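Local coordinates for protein Exo-poly-alpha-D-galacturonosidase (Thermotoga maritima, PDB 3JUR) that probably hydrolyses the galacturonic acid chains of pectin from their ends, as a heat-active family 28 exopolygalacturonase that assembles into a tetramer, at residues S78-K89 with E123-D134; I415-M426 with K438-K448. One frame throughout, in Å; residues are numbered along the deposited sequence. Where two conformers were deposited one is given.

Contact 1. Residues S78-K89 with E123-D134; sequences SNIELHVKGTIK and ENVAITGSGVLD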
loop_
_atom_site.group_PDB
_atom_site.type_symbol
_atom_site.label_atom_id
_atom_site.label_comp_id
_atom_site.label_asym_id
_atom_site.label_seq_id
_atom_site.Cartn_x
_atom_site.Cartn_y
_atom_site.Cartn_z
ATOM N N SER D 78 -2.196 -29.119 50.826
ATOM C CA SER D 78 -3.444 -29.358 50.099
ATOM C C SER D 78 -4.660 -28.706 50.765
ATOM O O SER D 78 -4.757 -28.674 51.995
ATOM C CB SER D 78 -3.686 -30.860 49.949
ATOM O OG SER D 78 -2.851 -31.410 48.949
ATOM N N ASN D 79 -5.573 -28.191 49.938
ATOM C CA ASN D 79 -6.851 -27.609 50.396
ATOM C C ASN D 79 -6.724 -26.276 51.131
ATOM O O ASN D 79 -7.609 -25.895 51.910
ATOM C CB ASN D 79 -7.658 -28.619 51.232
ATOM C CG ASN D 79 -7.926 -29.907 50.486
ATOM O OD1 ASN D 79 -8.473 -29.899 49.378
ATOM N ND2 ASN D 79 -7.536 -31.021 51.082
ATOM N N ILE D 80 -5.628 -25.571 50.863
ATOM C CA ILE D 80 -5.328 -24.295 51.509
ATOM C C ILE D 80 -5.431 -23.123 50.532
ATOM O O ILE D 80 -4.845 -23.148 49.437
ATOM C CB ILE D 80 -3.920 -24.306 52.182
ATOM C CG1 ILE D 80 -3.820 -25.402 53.258
ATOM C CG2 ILE D 80 -3.556 -22.926 52.755
ATOM C CD1 ILE D 80 -4.796 -25.278 54.431
ATOM N N GLU D 81 -6.188 -22.106 50.939
ATOM C CA GLU D 81 -6.230 -20.830 50.233
ATOM C C GLU D 81 -5.519 -19.764 51.063
ATOM O O GLU D 81 -5.905 -19.491 52.204
ATOM C CB GLU D 81 -7.676 -20.411 49.953
ATOM C CG GLU D 81 -7.831 -19.075 49.209
ATOM C CD GLU D 81 -9.281 -18.616 49.121
ATOM O OE1 GLU D 81 -10.161 -19.463 48.850
ATOM O OE2 GLU D 81 -9.548 -17.412 49.320
ATOM N N LEU D 82 -4.468 -19.183 50.495
ATOM C CA LEU D 82 -3.778 -18.069 51.124
ATOM C C LEU D 82 -4.407 -16.756 50.641
ATOM O O LEU D 82 -4.176 -16.329 49.510
ATOM C CB LEU D 82 -2.281 -18.133 50.804
ATOM C CG LEU D 82 -1.324 -17.086 51.384
ATOM C CD1 LEU D 82 -1.233 -17.148 52.919
ATOM C CD2 LEU D 82 0.060 -17.231 50.748
ATOM N N HIS D 83 -5.210 -16.134 51.504
ATOM C CA HIS D 83 -5.957 -14.926 51.148
ATOM C C HIS D 83 -5.225 -13.673 51.633
ATOM O O HIS D 83 -5.186 -13.380 52.832
ATOM C CB HIS D 83 -7.389 -15.004 51.690
ATOM C CG HIS D 83 -8.266 -13.862 51.273
ATOM N ND1 HIS D 83 -8.672 -13.669 49.967
ATOM C CD2 HIS D 83 -8.828 -12.861 51.991
ATOM C CE1 HIS D 83 -9.435 -12.592 49.900
ATOM N NE2 HIS D 83 -9.545 -12.082 51.114
ATOM N N VAL D 84 -4.634 -12.949 50.682
ATOM C CA VAL D 84 -3.744 -11.829 50.980
ATOM C C VAL D 84 -4.423 -10.473 50.768
ATOM O O VAL D 84 -4.702 -10.073 49.619
ATOM C CB VAL D 84 -2.436 -11.897 50.138
ATOM C CG1 VAL D 84 -1.390 -10.943 50.704
ATOM C CG2 VAL D 84 -1.883 -13.314 50.105
ATOM N N LYS D 85 -4.686 -9.777 51.875
ATOM C CA LYS D 85 -5.233 -8.417 51.840
ATOM C C LYS D 85 -4.118 -7.386 52.023
ATOM O O LYS D 85 -4.084 -6.375 51.325
ATOM C CB LYS D 85 -6.295 -8.219 52.926
ATOM C CG LYS D 85 -7.608 -8.943 52.690
ATOM C CD LYS D 85 -8.551 -8.686 53.868
ATOM C CE LYS D 85 -9.959 -9.197 53.605
ATOM N NZ LYS D 85 -10.895 -8.742 54.681
ATOM N N GLY D 86 -3.220 -7.645 52.974
ATOM C CA GLY D 86 -2.070 -6.774 53.224
ATOM C C GLY D 86 -0.895 -7.129 52.327
ATOM O O GLY D 86 -1.081 -7.541 51.184
ATOM N N THR D 87 0.314 -6.960 52.856
ATOM C CA THR D 87 1.542 -7.308 52.157
ATOM C C THR D 87 2.229 -8.462 52.888
ATOM O O THR D 87 2.364 -8.436 54.120
ATOM C CB THR D 87 2.510 -6.087 52.075
ATOM O OG1 THR D 87 1.911 -5.035 51.303
ATOM C CG2 THR D 87 3.863 -6.467 51.440
ATOM N N ILE D 88 2.633 -9.481 52.135
ATOM C CA ILE D 88 3.560 -10.484 52.648
ATOM C C ILE D 88 4.944 -10.109 52.131
ATOM O O ILE D 88 5.196 -10.155 50.920
ATOM C CB ILE D 88 3.187 -11.931 52.217
ATOM C CG1 ILE D 88 1.803 -12.320 52.753
ATOM C CG2 ILE D 88 4.237 -12.912 52.718
ATOM C CD1 ILE D 88 1.268 -13.649 52.232
ATOM N N LYS D 89 5.824 -9.703 53.046
ATOM C CA LYS D 89 7.171 -9.275 52.676
ATOM C C LYS D 89 8.183 -10.308 53.140
ATOM O O LYS D 89 8.357 -10.531 54.345
ATOM C CB LYS D 89 7.499 -7.893 53.258
ATOM C CG LYS D 89 8.869 -7.362 52.838
ATOM C CD LYS D 89 9.150 -5.961 53.384
ATOM C CE LYS D 89 10.497 -5.435 52.893
ATOM N NZ LYS D 89 10.560 -5.440 51.401
ATOM N N GLU D 123 -2.835 -30.630 46.255
ATOM C CA GLU D 123 -4.066 -30.591 45.491
ATOM C C GLU D 123 -4.966 -29.500 46.074
ATOM O O GLU D 123 -5.005 -29.321 47.294
ATOM C CB GLU D 123 -4.740 -31.952 45.610
ATOM C CG GLU D 123 -5.953 -32.176 44.741
ATOM C CD GLU D 123 -6.525 -33.573 44.934
ATOM O OE1 GLU D 123 -6.622 -34.030 46.096
ATOM O OE2 GLU D 123 -6.868 -34.213 43.920
ATOM N N ASN D 124 -5.678 -28.778 45.206
ATOM C CA ASN D 124 -6.629 -27.728 45.612
ATOM C C ASN D 124 -5.970 -26.631 46.447
ATOM O O ASN D 124 -6.237 -26.498 47.646
ATOM C CB ASN D 124 -7.838 -28.320 46.364
ATOM C CG ASN D 124 -8.437 -29.526 45.661
ATOM O OD1 ASN D 124 -8.595 -29.538 44.441
ATOM N ND2 ASN D 124 -8.773 -30.552 46.436
ATOM N N VAL D 125 -5.093 -25.866 45.811
ATOM C CA VAL D 125 -4.331 -24.830 46.491
ATOM C C VAL D 125 -4.558 -23.496 45.781
ATOM O O VAL D 125 -4.538 -23.435 44.553
ATOM C CB VAL D 125 -2.825 -25.198 46.567
ATOM C CG1 VAL D 125 -2.016 -24.062 47.178
ATOM C CG2 VAL D 125 -2.624 -26.466 47.399
ATOM N N ALA D 126 -4.804 -22.436 46.549
ATOM C CA ALA D 126 -5.110 -21.132 45.958
ATOM C C ALA D 126 -4.398 -19.977 46.647
ATOM O O ALA D 126 -4.162 -20.011 47.857
ATOM C CB ALA D 126 -6.615 -20.892 45.944
ATOM N N ILE D 127 -4.038 -18.965 45.858
ATOM C CA ILE D 127 -3.575 -17.687 46.390
ATOM C C ILE D 127 -4.497 -16.600 45.840
ATOM O O ILE D 127 -4.558 -16.388 44.630
ATOM C CB ILE D 127 -2.104 -17.409 46.020
ATOM C CG1 ILE D 127 -1.186 -18.483 46.628
ATOM C CG2 ILE D 127 -1.690 -16.004 46.465
ATOM C CD1 ILE D 127 0.202 -18.554 45.984
ATOM N N THR D 128 -5.224 -15.934 46.732
ATOM C CA THR D 128 -6.273 -14.991 46.336
ATOM C C THR D 128 -6.116 -13.667 47.093
ATOM O O THR D 128 -5.228 -13.534 47.941
ATOM C CB THR D 128 -7.701 -15.574 46.583
ATOM O OG1 THR D 128 -7.962 -15.644 47.991
ATOM C CG2 THR D 128 -7.848 -16.970 45.985
ATOM N N GLY D 129 -6.976 -12.697 46.787
ATOM C CA GLY D 129 -6.975 -11.410 47.479
ATOM C C GLY D 129 -6.335 -10.318 46.651
ATOM O O GLY D 129 -5.799 -10.580 45.585
ATOM N N SER D 130 -6.379 -9.090 47.147
ATOM C CA SER D 130 -5.868 -7.952 46.393
ATOM C C SER D 130 -4.603 -7.355 47.015
ATOM O O SER D 130 -4.254 -6.204 46.740
ATOM C CB SER D 130 -6.947 -6.881 46.278
ATOM O OG SER D 130 -7.264 -6.393 47.573
ATOM N N GLY D 131 -3.911 -8.145 47.828
ATOM C CA GLY D 131 -2.715 -7.683 48.518
ATOM C C GLY D 131 -1.446 -7.903 47.721
ATOM O O GLY D 131 -1.498 -8.180 46.525
ATOM N N VAL D 132 -0.301 -7.799 48.396
ATOM C CA VAL D 132 1.001 -7.806 47.731
ATOM C C VAL D 132 1.903 -8.930 48.243
ATOM O O VAL D 132 1.963 -9.201 49.450
ATOM C CB VAL D 132 1.710 -6.427 47.906
ATOM C CG1 VAL D 132 3.084 -6.404 47.230
ATOM C CG2 VAL D 132 0.824 -5.297 47.376
ATOM N N LEU D 133 2.592 -9.586 47.315
ATOM C CA LEU D 133 3.697 -10.476 47.657
ATOM C C LEU D 133 4.996 -9.766 47.281
ATOM O O LEU D 133 5.232 -9.439 46.113
ATOM C CB LEU D 133 3.571 -11.828 46.944
ATOM C CG LEU D 133 2.246 -12.600 47.048
ATOM C CD1 LEU D 133 2.338 -13.899 46.269
ATOM C CD2 LEU D 133 1.818 -12.877 48.495
ATOM N N ASP D 134 5.821 -9.503 48.288
ATOM C CA ASP D 134 7.043 -8.717 48.111
ATOM C C ASP D 134 8.269 -9.575 48.443
ATOM O O ASP D 134 8.556 -9.844 49.612
ATOM C CB ASP D 134 6.969 -7.460 48.989
ATOM C CG ASP D 134 8.220 -6.594 48.916
ATOM O OD1 ASP D 134 9.170 -6.899 48.152
ATOM O OD2 ASP D 134 8.241 -5.584 49.642
HETATM O O HOH W 1 -6.023 -5.478 49.794
#
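Thr128 joins two side chains of the neighbouring strand through one hydroxyl. Its OG1 donates to Glu81 OE2 at 2.7 Å, reaching that oxygen from above the carboxylate plane, and accepts from His83 ND1 at 2.9 Å in a bond that is nearly straight (168°) and lies in the imidazole plane. The hydroxyl can serve both because OG1 sits between the backbone N and the carbonyl carbon (chi1 70°), while both partners cross the threonine at about a right angle. A valine here would probably leave ND1 and OE2 without their shared mate and the imidazole freer to turn. Where the strands begin, the Asn79 and Asn124 amides lie side by side with inclined planes, Asn124 ND2 giving its hydrogen to Asn79 OD1 at 3.0 Å; Asn124 OD1 is bonded in turn to Asn200, extending the asparagine chain by another step. At the far end Lys89 NZ meets Asp134 OD2 at 2.9 Å in a salt bridge, again from above the carboxylate; Asn210 and Ser136 hold the other oxygen. On the opposite face, Leu133 CD2 touches Ile88 CD1 at 3.9 Å and Val84 CG2 at 4.1 Å, in an interior to which Val64 and Val193 contribute. Between the two strand pairs the backbone closes up at Gly131, where a side chain would collide with Gly86 O and Val84 O. Parallel backbone hydrogen bonds, in which Leu82 reaches both Ala126 and Thr128, hold strands 80-84 and 125-128 within 7° of each other, and their axes approach to 4.5 Å. Parallel strands stacked in register and joined by turns, with a hydrophobic inside and an asparagine run Asn79-Asn124-Asn200 at a corner, fit successive coils of the right-handed parallel beta-helix of family 28 glycosidases.

Contact 2. Residues I415-M426 with K438-K448; sequences ISVLLEFGQLGM and KLYIEGKALLK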
loop_
_atom_site.group_PDB
_atom_site.type_symbol
_atom_site.label_atom_id
_atom_site.label_comp_id
_atom_site.label_asym_id
_atom_site.label_seq_id
_atom_site.Cartn_x
_atom_site.Cartn_y
_atom_site.Cartn_z
ATOM N N ILE D 415 13.159 -3.930 9.160
ATOM C CA ILE D 415 13.187 -5.058 8.237
ATOM C C ILE D 415 11.860 -5.813 8.327
ATOM O O ILE D 415 11.395 -6.124 9.426
ATOM C CB ILE D 415 14.387 -5.986 8.540
ATOM C CG1 ILE D 415 15.692 -5.245 8.229
ATOM C CG2 ILE D 415 14.293 -7.304 7.741
ATOM C CD1 ILE D 415 16.929 -5.851 8.848
ATOM N N SER D 416 11.237 -6.073 7.179
ATOM C CA SER D 416 9.983 -6.844 7.145
ATOM C C SER D 416 10.205 -8.332 7.411
ATOM O O SER D 416 9.585 -8.904 8.312
ATOM C CB SER D 416 9.257 -6.653 5.809
ATOM O OG SER D 416 8.907 -5.298 5.637
ATOM N N VAL D 417 11.075 -8.964 6.624
ATOM C CA VAL D 417 11.329 -10.397 6.782
ATOM C C VAL D 417 12.832 -10.712 6.759
ATOM O O VAL D 417 13.572 -10.276 5.865
ATOM C CB VAL D 417 10.573 -11.267 5.717
ATOM C CG1 VAL D 417 10.863 -12.779 5.906
ATOM C CG2 VAL D 417 9.067 -11.024 5.777
ATOM N N LEU D 418 13.272 -11.440 7.778
ATOM C CA LEU D 418 14.538 -12.147 7.718
ATOM C C LEU D 418 14.183 -13.614 7.857
ATOM O O LEU D 418 13.618 -14.029 8.876
ATOM C CB LEU D 418 15.511 -11.687 8.816
ATOM C CG LEU D 418 16.904 -12.339 8.822
ATOM C CD1 LEU D 418 17.939 -11.461 9.499
ATOM C CD2 LEU D 418 16.860 -13.693 9.518
ATOM N N LEU D 419 14.474 -14.382 6.812
ATOM C CA LEU D 419 14.207 -15.814 6.802
ATOM C C LEU D 419 15.473 -16.567 6.431
ATOM O O LEU D 419 16.103 -16.262 5.422
ATOM C CB LEU D 419 13.089 -16.169 5.811
ATOM C CG LEU D 419 12.691 -17.656 5.750
ATOM C CD1 LEU D 419 11.892 -18.075 6.996
ATOM C CD2 LEU D 419 11.909 -17.980 4.474
ATOM N N GLU D 420 15.843 -17.543 7.253
ATOM C CA GLU D 420 16.917 -18.460 6.899
ATOM C C GLU D 420 16.554 -19.869 7.341
ATOM O O GLU D 420 16.309 -20.120 8.532
ATOM C CB GLU D 420 18.265 -18.023 7.490
ATOM C CG GLU D 420 19.457 -18.679 6.765
ATOM C CD GLU D 420 20.826 -18.303 7.325
ATOM O OE1 GLU D 420 21.018 -18.332 8.564
ATOM O OE2 GLU D 420 21.722 -18.003 6.514
ATOM N N PHE D 421 16.529 -20.783 6.375
ATOM C CA PHE D 421 16.159 -22.184 6.614
ATOM C C PHE D 421 14.758 -22.295 7.230
ATOM O O PHE D 421 14.562 -22.836 8.327
ATOM C CB PHE D 421 17.211 -22.893 7.472
ATOM C CG PHE D 421 18.619 -22.798 6.924
ATOM C CD1 PHE D 421 18.912 -23.209 5.626
ATOM C CD2 PHE D 421 19.654 -22.321 7.721
ATOM C CE1 PHE D 421 20.215 -23.134 5.117
ATOM C CE2 PHE D 421 20.965 -22.241 7.220
ATOM C CZ PHE D 421 21.242 -22.648 5.919
ATOM N N GLY D 422 13.780 -21.771 6.503
ATOM C CA GLY D 422 12.407 -21.776 6.960
ATOM C C GLY D 422 11.424 -21.789 5.811
ATOM O O GLY D 422 11.791 -21.573 4.651
ATOM N N GLN D 423 10.172 -22.044 6.155
ATOM C CA GLN D 423 9.065 -22.083 5.218
ATOM C C GLN D 423 8.021 -21.113 5.775
ATOM O O GLN D 423 7.451 -21.356 6.835
ATOM C CB GLN D 423 8.527 -23.518 5.140
ATOM C CG GLN D 423 7.420 -23.770 4.112
ATOM C CD GLN D 423 6.734 -25.117 4.323
ATOM O OE1 GLN D 423 6.479 -25.523 5.460
ATOM N NE2 GLN D 423 6.434 -25.813 3.226
ATOM N N LEU D 424 7.809 -19.993 5.087
ATOM C CA LEU D 424 6.901 -18.959 5.581
ATOM C C LEU D 424 5.763 -18.708 4.597
ATOM O O LEU D 424 5.990 -18.500 3.397
ATOM C CB LEU D 424 7.667 -17.650 5.876
ATOM C CG LEU D 424 6.919 -16.382 6.314
ATOM C CD1 LEU D 424 6.229 -16.562 7.661
ATOM C CD2 LEU D 424 7.864 -15.158 6.348
ATOM N N GLY D 425 4.540 -18.742 5.119
ATOM C CA GLY D 425 3.367 -18.334 4.362
ATOM C C GLY D 425 2.685 -17.128 4.979
ATOM O O GLY D 425 2.559 -17.023 6.215
ATOM N N MET D 426 2.262 -16.208 4.117
ATOM C CA MET D 426 1.480 -15.039 4.525
ATOM C C MET D 426 0.270 -14.891 3.601
ATOM O O MET D 426 0.391 -15.037 2.381
ATOM C CB MET D 426 2.334 -13.767 4.510
ATOM C CG MET D 426 3.630 -13.877 5.328
ATOM S SD MET D 426 4.474 -12.311 5.629
ATOM C CE MET D 426 3.578 -11.719 7.050
ATOM N N LYS D 438 -0.866 -12.947 -1.145
ATOM C CA LYS D 438 -0.103 -14.159 -0.838
ATOM C C LYS D 438 1.403 -13.898 -0.796
ATOM O O LYS D 438 1.970 -13.295 -1.708
ATOM C CB LYS D 438 -0.385 -15.255 -1.869
ATOM C CG LYS D 438 -1.702 -16.000 -1.691
ATOM C CD LYS D 438 -1.854 -17.133 -2.720
ATOM C CE LYS D 438 -1.007 -18.360 -2.383
ATOM N NZ LYS D 438 -1.398 -19.020 -1.092
ATOM N N LEU D 439 2.057 -14.342 0.267
ATOM C CA LEU D 439 3.513 -14.317 0.298
ATOM C C LEU D 439 4.004 -15.625 0.869
ATOM O O LEU D 439 3.895 -15.860 2.081
ATOM C CB LEU D 439 4.071 -13.117 1.073
ATOM C CG LEU D 439 5.604 -12.992 1.149
ATOM C CD1 LEU D 439 6.035 -11.543 1.278
ATOM C CD2 LEU D 439 6.175 -13.799 2.303
ATOM N N TYR D 440 4.513 -16.481 -0.018
ATOM C CA TYR D 440 5.084 -17.767 0.382
ATOM C C TYR D 440 6.555 -17.820 0.012
ATOM O O TYR D 440 6.916 -17.588 -1.136
ATOM C CB TYR D 440 4.348 -18.944 -0.264
ATOM C CG TYR D 440 5.014 -20.280 0.006
ATOM C CD1 TYR D 440 4.838 -20.930 1.222
ATOM C CD2 TYR D 440 5.833 -20.882 -0.948
ATOM C CE1 TYR D 440 5.445 -22.136 1.478
ATOM C CE2 TYR D 440 6.449 -22.092 -0.700
ATOM C CZ TYR D 440 6.249 -22.716 0.513
ATOM O OH TYR D 440 6.854 -23.925 0.768
ATOM N N ILE D 441 7.401 -18.115 0.995
ATOM C CA ILE D 441 8.837 -18.235 0.759
ATOM C C ILE D 441 9.360 -19.496 1.439
ATOM O O ILE D 441 9.065 -19.733 2.606
ATOM C CB ILE D 441 9.650 -16.999 1.269
ATOM C CG1 ILE D 441 9.201 -15.704 0.587
ATOM C CG2 ILE D 441 11.138 -17.195 0.999
ATOM C CD1 ILE D 441 9.674 -14.419 1.304
ATOM N N GLU D 442 10.114 -20.308 0.697
ATOM C CA GLU D 442 10.843 -21.433 1.288
ATOM C C GLU D 442 12.324 -21.310 0.966
ATOM O O GLU D 442 12.715 -21.283 -0.202
ATOM C CB GLU D 442 10.295 -22.781 0.802
ATOM C CG GLU D 442 10.956 -23.984 1.477
ATOM C CD GLU D 442 10.298 -25.315 1.134
ATOM O OE1 GLU D 442 9.819 -25.977 2.079
ATOM O OE2 GLU D 442 10.265 -25.706 -0.062
ATOM N N GLY D 443 13.135 -21.222 2.016
ATOM C CA GLY D 443 14.578 -21.106 1.881
ATOM C C GLY D 443 15.163 -19.968 2.695
ATOM O O GLY D 443 15.092 -19.967 3.934
ATOM N N LYS D 444 15.760 -19.010 1.990
ATOM C CA LYS D 444 16.390 -17.841 2.601
ATOM C C LYS D 444 15.789 -16.578 2.010
ATOM O O LYS D 444 15.483 -16.531 0.816
ATOM C CB LYS D 444 17.904 -17.832 2.339
ATOM C CG LYS D 444 18.656 -19.049 2.858
ATOM C CD LYS D 444 20.157 -18.943 2.579
ATOM C CE LYS D 444 20.891 -20.131 3.172
ATOM N NZ LYS D 444 22.367 -20.053 2.987
ATOM N N ALA D 445 15.624 -15.551 2.839
ATOM C CA ALA D 445 15.155 -14.270 2.343
ATOM C C ALA D 445 15.473 -13.091 3.265
ATOM O O ALA D 445 15.582 -13.230 4.492
ATOM C CB ALA D 445 13.650 -14.325 2.019
ATOM N N LEU D 446 15.618 -11.929 2.647
ATOM C CA LEU D 446 15.694 -10.662 3.358
ATOM C C LEU D 446 14.820 -9.632 2.641
ATOM O O LEU D 446 15.103 -9.246 1.499
ATOM C CB LEU D 446 17.145 -10.175 3.478
ATOM C CG LEU D 446 17.408 -8.899 4.295
ATOM C CD1 LEU D 446 17.006 -9.073 5.747
ATOM C CD2 LEU D 446 18.873 -8.487 4.200
ATOM N N LEU D 447 13.754 -9.203 3.317
ATOM C CA LEU D 447 12.820 -8.234 2.757
ATOM C C LEU D 447 12.788 -6.964 3.585
ATOM O O LEU D 447 12.570 -6.993 4.800
ATOM C CB LEU D 447 11.406 -8.820 2.637
ATOM C CG LEU D 447 11.086 -9.603 1.363
ATOM C CD1 LEU D 447 11.745 -10.985 1.353
ATOM C CD2 LEU D 447 9.583 -9.730 1.198
ATOM N N LYS D 448 13.011 -5.852 2.904
ATOM C CA LYS D 448 12.982 -4.540 3.514
ATOM C C LYS D 448 12.267 -3.568 2.559
ATOM O O LYS D 448 11.599 -2.617 2.982
ATOM C CB LYS D 448 14.422 -4.114 3.790
ATOM C CG LYS D 448 14.609 -2.725 4.338
ATOM C CD LYS D 448 16.086 -2.398 4.427
ATOM C CE LYS D 448 16.309 -1.209 5.327
ATOM N NZ LYS D 448 17.689 -0.664 5.160
ATOM O OXT LYS D 448 12.334 -3.700 1.327
#
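Gln423 and Tyr440 meet across an antiparallel strand pair that ends the beta-helix, a reversal from the parallel coils before it: strands 422-426 and 438-442 run at 179° to one another. With CG trans to the backbone N and the chain extended beyond it, Gln423 carries its amide out to the tyrosine hydroxyl. In the conformer given, Gln423 NE2 donates to Tyr440 OH at 3.1 Å, with the hydroxyl close to the amide plane and the ring turned 59° from it; Tyr440 also has a second conformer, so this bond is doubtful as a fixture. The Glu442 carboxylate plane lies nearly parallel to that amide, 5° apart but offset from it, and its OE1 stays 3.6 Å from Gln423 NE2. Asp402 N anchors the other end of the amide, at OE1. Near the corner, Lys444 extends alongside both Glu420 and Phe421. Its CE rests 3.6 Å from Phe421 CE1, while NZ remains 4.1 Å from Glu420 OE2, beyond salt-bridge range; the glutamate's closer ionic partner is Arg361. On the buried face Leu419 and Ile441 run antiparallel past one another, CD2 to CG2 at 3.6 Å; Met426 and Leu439 instead project together, their CB atoms 3.9 Å apart. A strand of the second subunit pairs antiparallel with residues from both 438-442 and 444-447, carrying the sheet across the interface. Two beta bulges bend the pairing: a G1 bulge, in which Phe421 and Gly422 face Gly443, and a classic one, in which Leu447 O accepts a good bond from Val417 N at 3.1 Å and a weak, bent one from Ser416 N at 2.9 Å.

How the contacts relate
Contact 1 closes along the chain before contact 2 opens, and the two lie on opposite sides of the chain's centre, with their own centres 47 Å apart and nearest atoms about 37 Å apart. They do not touch; coil-by-coil strand pairing connects them. Strand 125-128 pairs onward with 201-204, and at the other end 400-406 pairs with 422-426. Contact 2 also takes in strands 415-419 and 444-447, on a different face of the helix. Contact 1 thus belongs to early parallel coils and meets no other subunit, whereas contact 2 finishes the helix with antiparallel strands and joins it to another subunit of the tetramer.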